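Local coordinates for protein serpin B3 (Homo sapiens, PDB 4ZK3) that probably inhibits proteases by the serpin mechanism, in which the cleaved reactive loop enters the central beta sheet, and forms large Pso p27 aggregates linked to psoriasis, at residues Glu152-Glu157 with Val177-Phe182; Glu291-Lys296 with Val328-Phe333. One frame throughout, in Å; residues are numbered along the deposited sequence.

Contact 1. Residues Glu152-Glu157 with Val177-Phe182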
# COMPACT_ATOMS: atom_id res chain seq x y z
N GLU A 152 11.80 -9.94 -3.92
CA GLU A 152 13.04 -9.17 -3.71
C GLU A 152 13.48 -8.48 -4.96
O GLU A 152 13.82 -7.27 -4.95
CB GLU A 152 14.19 -10.04 -3.18
CG GLU A 152 13.91 -10.67 -1.83
CD GLU A 152 15.22 -11.11 -1.12
OE1 GLU A 152 16.31 -10.64 -1.55
OE2 GLU A 152 15.16 -11.88 -0.15
N SER A 153 13.42 -9.20 -6.07
CA SER A 153 13.90 -8.71 -7.34
C SER A 153 13.06 -7.58 -7.88
O SER A 153 13.56 -6.81 -8.68
CB SER A 153 14.03 -9.87 -8.39
OG SER A 153 12.87 -10.01 -9.23
N GLN A 154 11.81 -7.43 -7.42
CA GLN A 154 11.00 -6.33 -7.89
C GLN A 154 10.93 -5.15 -6.88
O GLN A 154 10.13 -4.28 -7.09
CB GLN A 154 9.54 -6.81 -8.18
CG GLN A 154 9.44 -8.04 -9.05
CD GLN A 154 9.99 -7.78 -10.43
OE1 GLN A 154 9.57 -6.85 -11.11
NE2 GLN A 154 10.99 -8.54 -10.80
N THR A 155 11.59 -5.27 -5.76
CA THR A 155 11.55 -4.32 -4.63
C THR A 155 12.91 -3.81 -4.18
O THR A 155 13.06 -3.30 -3.05
CB THR A 155 10.83 -4.95 -3.44
OG1 THR A 155 11.47 -6.17 -3.08
CG2 THR A 155 9.35 -5.25 -3.80
N ASN A 156 13.91 -3.85 -5.08
CA ASN A 156 15.28 -3.49 -4.73
C ASN A 156 15.72 -4.24 -3.43
O ASN A 156 16.38 -3.72 -2.52
CB ASN A 156 15.41 -1.95 -4.61
CG ASN A 156 16.88 -1.50 -4.41
OD1 ASN A 156 17.20 -0.49 -3.72
ND2 ASN A 156 17.78 -2.25 -5.00
N GLU A 157 15.34 -5.50 -3.35
CA GLU A 157 15.50 -6.32 -2.17
C GLU A 157 14.96 -5.85 -0.85
O GLU A 157 15.39 -6.41 0.18
CB GLU A 157 16.98 -6.73 -1.96
CG GLU A 157 17.46 -7.70 -3.00
CD GLU A 157 18.36 -7.05 -4.02
OE1 GLU A 157 19.58 -7.40 -4.00
OE2 GLU A 157 17.89 -6.16 -4.78
N VAL A 177 0.75 -12.73 -7.02
CA VAL A 177 1.59 -11.80 -6.34
C VAL A 177 1.59 -10.45 -7.01
O VAL A 177 1.62 -10.39 -8.19
CB VAL A 177 3.03 -12.36 -6.20
CG1 VAL A 177 3.87 -11.40 -5.41
CG2 VAL A 177 2.98 -13.69 -5.48
N ASN A 178 1.46 -9.38 -6.23
CA ASN A 178 1.72 -8.03 -6.65
C ASN A 178 2.92 -7.45 -5.92
O ASN A 178 3.05 -7.59 -4.71
CB ASN A 178 0.54 -7.09 -6.32
CG ASN A 178 0.83 -5.67 -6.70
OD1 ASN A 178 0.66 -5.28 -7.87
ND2 ASN A 178 1.35 -4.92 -5.78
N ALA A 179 3.84 -6.81 -6.65
CA ALA A 179 4.92 -6.02 -6.05
C ALA A 179 4.93 -4.61 -6.60
O ALA A 179 4.78 -4.40 -7.81
CB ALA A 179 6.29 -6.66 -6.30
N ILE A 180 5.16 -3.66 -5.71
CA ILE A 180 5.21 -2.23 -6.03
C ILE A 180 6.46 -1.61 -5.39
O ILE A 180 6.86 -1.99 -4.25
CB ILE A 180 3.93 -1.50 -5.56
CG1 ILE A 180 3.95 -0.03 -5.96
CG2 ILE A 180 3.78 -1.56 -4.01
CD1 ILE A 180 2.65 0.74 -5.68
N TYR A 181 7.12 -0.71 -6.14
CA TYR A 181 8.40 -0.15 -5.73
C TYR A 181 8.51 1.31 -6.19
O TYR A 181 8.19 1.63 -7.34
CB TYR A 181 9.59 -0.96 -6.29
CG TYR A 181 10.90 -0.33 -5.93
CD1 TYR A 181 11.45 -0.57 -4.69
CD2 TYR A 181 11.58 0.56 -6.81
CE1 TYR A 181 12.63 0.01 -4.29
CE2 TYR A 181 12.78 1.17 -6.40
CZ TYR A 181 13.31 0.88 -5.16
OH TYR A 181 14.50 1.43 -4.69
N PHE A 182 8.93 2.18 -5.28
CA PHE A 182 9.09 3.58 -5.53
C PHE A 182 10.41 4.05 -4.89
O PHE A 182 10.68 3.73 -3.73
CB PHE A 182 7.95 4.35 -4.91
CG PHE A 182 8.19 5.81 -4.88
CD1 PHE A 182 8.25 6.54 -6.07
CD2 PHE A 182 8.42 6.47 -3.67
CE1 PHE A 182 8.50 7.92 -6.05
CE2 PHE A 182 8.66 7.81 -3.64
CZ PHE A 182 8.70 8.55 -4.81
O HOH W 1 7.78 -3.73 -8.59

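Contact 2. Residues Glu291-Lys296 with Val328-Phe333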
# COMPACT_ATOMS: atom_id res chain seq x y z
N GLU A 291 6.63 -3.28 8.04
CA GLU A 291 5.56 -4.02 8.69
C GLU A 291 5.02 -5.15 7.83
O GLU A 291 5.05 -5.08 6.57
CB GLU A 291 4.41 -3.09 9.06
CG GLU A 291 4.75 -1.88 9.93
CD GLU A 291 5.15 -2.20 11.37
OE1 GLU A 291 4.72 -3.23 11.96
OE2 GLU A 291 5.88 -1.37 11.89
N SER A 292 4.47 -6.16 8.49
CA SER A 292 3.81 -7.30 7.87
C SER A 292 2.35 -7.45 8.28
O SER A 292 2.02 -7.19 9.39
CB SER A 292 4.52 -8.58 8.28
OG SER A 292 5.86 -8.54 7.84
N TYR A 293 1.50 -7.96 7.39
CA TYR A 293 0.10 -8.17 7.69
C TYR A 293 -0.32 -9.50 7.18
O TYR A 293 -0.07 -9.82 6.01
CB TYR A 293 -0.83 -7.06 7.13
CG TYR A 293 -0.36 -5.68 7.57
CD1 TYR A 293 0.66 -5.01 6.88
CD2 TYR A 293 -0.87 -5.10 8.70
CE1 TYR A 293 1.11 -3.79 7.33
CE2 TYR A 293 -0.42 -3.90 9.16
CZ TYR A 293 0.56 -3.25 8.46
OH TYR A 293 1.04 -2.08 8.96
N ASP A 294 -0.95 -10.29 8.07
CA ASP A 294 -1.73 -11.46 7.64
C ASP A 294 -3.11 -10.97 7.42
O ASP A 294 -3.79 -10.61 8.39
CB ASP A 294 -1.77 -12.54 8.72
CG ASP A 294 -2.42 -13.80 8.23
OD1 ASP A 294 -3.45 -13.73 7.51
OD2 ASP A 294 -1.88 -14.87 8.58
N LEU A 295 -3.55 -10.96 6.18
CA LEU A 295 -4.82 -10.30 5.85
C LEU A 295 -6.08 -11.16 5.83
O LEU A 295 -7.16 -10.65 5.63
CB LEU A 295 -4.71 -9.56 4.50
CG LEU A 295 -3.71 -8.40 4.42
CD1 LEU A 295 -3.66 -7.86 2.99
CD2 LEU A 295 -4.08 -7.29 5.38
N LYS A 296 -5.92 -12.46 6.01
CA LYS A 296 -7.05 -13.40 5.85
C LYS A 296 -8.25 -13.07 6.74
O LYS A 296 -9.35 -12.80 6.22
CB LYS A 296 -6.53 -14.81 6.09
CG LYS A 296 -7.49 -15.93 5.81
CD LYS A 296 -6.90 -17.17 6.49
CE LYS A 296 -7.40 -18.44 5.84
NZ LYS A 296 -6.68 -19.60 6.42
N VAL A 328 -3.66 -14.64 2.53
CA VAL A 328 -3.39 -13.36 1.88
C VAL A 328 -2.44 -12.64 2.81
O VAL A 328 -2.77 -12.42 3.99
CB VAL A 328 -4.64 -12.48 1.67
CG1 VAL A 328 -4.29 -11.18 0.91
CG2 VAL A 328 -5.67 -13.25 0.88
N LEU A 329 -1.25 -12.36 2.29
CA LEU A 329 -0.15 -11.77 3.03
C LEU A 329 0.34 -10.46 2.38
O LEU A 329 0.33 -10.32 1.15
CB LEU A 329 1.02 -12.73 3.07
CG LEU A 329 0.76 -14.10 3.68
CD1 LEU A 329 2.09 -14.75 3.72
CD2 LEU A 329 0.21 -13.98 5.08
N HIS A 330 0.74 -9.52 3.21
CA HIS A 330 1.26 -8.21 2.78
C HIS A 330 2.42 -7.83 3.63
O HIS A 330 2.39 -8.00 4.87
CB HIS A 330 0.17 -7.17 2.91
CG HIS A 330 0.50 -5.83 2.32
ND1 HIS A 330 0.54 -5.60 0.95
CD2 HIS A 330 0.76 -4.64 2.90
CE1 HIS A 330 0.84 -4.33 0.72
NE2 HIS A 330 1.01 -3.74 1.88
N LYS A 331 3.42 -7.23 2.99
CA LYS A 331 4.57 -6.71 3.66
C LYS A 331 5.04 -5.40 2.98
O LYS A 331 5.05 -5.26 1.77
CB LYS A 331 5.66 -7.80 3.63
CG LYS A 331 6.75 -7.57 4.64
CD LYS A 331 7.72 -8.73 4.72
CE LYS A 331 8.85 -8.40 5.68
NZ LYS A 331 9.69 -9.62 5.89
N ALA A 332 5.50 -4.46 3.77
CA ALA A 332 5.77 -3.12 3.26
C ALA A 332 6.93 -2.48 4.00
O ALA A 332 7.18 -2.78 5.18
CB ALA A 332 4.52 -2.23 3.34
N PHE A 333 7.64 -1.60 3.29
CA PHE A 333 8.87 -0.93 3.75
C PHE A 333 8.86 0.52 3.28
O PHE A 333 8.51 0.81 2.12
CB PHE A 333 10.05 -1.63 3.05
CG PHE A 333 11.39 -0.92 3.18
CD1 PHE A 333 11.76 0.11 2.30
CD2 PHE A 333 12.30 -1.32 4.15
CE1 PHE A 333 13.00 0.78 2.44
CE2 PHE A 333 13.58 -0.70 4.26
CZ PHE A 333 13.92 0.35 3.40
O HOH W 2 -3.21 -15.40 5.41

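Contact 1. Residues Glu152-Glu157 with Val177-Phe182
The ring of Y181 overlaps the backbone and CB of the turn that follows helix 140-153. N156 CB approaches Y181 CE1 to 3.4 Å, and T155 O lies obliquely to the ring, 3.6 Å from the same CE1. At the root of the side chain, Q154 O is 3.5 Å from Y181 CB. With CG anti to the backbone N (chi1 177°), the ring extends along the turn, and its hydroxyl hydrogen-bonds to E342 of strand 340-351. Tyrosine suits the place, offering a flat apolar surface with a polar tip.

Two residues back along the strand, on the same face, A179 has only a methyl, which allows close approach: Q154 CB is 3.8 Å from A179 CB, while T155 CG2 comes to 4.2 Å from that methyl. The two branches of T155 divide the work, the methyl facing the strand and OG1 turning back to the carbonyl of V151. The bent Q154 chain leads its amide away from the strand, where NE2 donates to S153 OG at 2.9 Å. A water lies 2.8 Å from Q154 O, well placed to donate to it, and can also reach A179 O, at best weakly.

The turn holds its own shape. E152 O accepts from T155 N and E157 N on opposite faces of its plane, and N156 takes a left-handed backbone (phi 49°), a conformation asparagine tolerates well. Helix 140-153 followed by a turn resting on strand 174-185 is characteristic of serpins: this is helix F and its return segment, packed over strand 3 of beta sheet A.

Contact 2. Residues Glu291-Lys296 with Val328-Phe333
H330 and Y293 face each other as a hydrogen-bonded antiparallel pair, with Y293 N donating to H330 O at 2.7 Å and H330 N returning a bond to Y293 O at 2.9 Å. Their side chains run side by side on one face of the sheet, and Y293 CD1 meets H330 CD2 at 4.0 Å, near the plane of the imidazole and at its edge. Different first torsions (H330 CG anti to the backbone N, chi1 -171°; Y293 CG beside it, chi1 -54°) accompany this meeting at the imidazole edge. Histidine suits this buried site because both ring nitrogens find partners: ND1 bonds with T347 and NE2 with the backbone of S30.

V328 carries the other large share of the interface. Its carbonyl accepts from L295 N at 2.7 Å, extending the ladder just past the strand end. L295 CD1 then fits between V328 CG1 at 4.0 Å and H330 CB at 3.9 Å; branched leucine and valine side chains fill this buried corner against the CB of H330. D294 OD1 caps the following turn by accepting from K296 N at 3.2 Å and also takes a water that V328 N donates to. On the face away from H330 and Y293, which D294 shares, S292 OG lies 3.5 Å from K331 CG along that extended chain, whose NZ bonds to K160 O.

These two strands correspond to strands 6 and 5 of serpin sheet A. Strand 340-351 pairs with the far edge of 328-333, helix 31-42 packs against L295 and H330, F19 of helix 4-19 stacks on Y293, and helix 296-302 follows directly.

Overall arrangement
Contact 1 closes before contact 2 opens along the chain. Their centres lie 14 Å apart and their nearest atoms about 6 Å, without touching. Strand 340-351 joins them: it pairs antiparallel with strand 174-185 of contact 1 and with strand 325-336 of contact 2. This order is that expected of sheet A in a serpin whose reactive loop has inserted as the extra central strand, consistent with a cleaved, relaxed molecule. Strand 340-351 supplies E342 to Y181 and T347 to H330, so both contacts are linked to it by side chains as well. Contact 1 packs a turn on the sheet, whereas contact 2 builds the sheet itself.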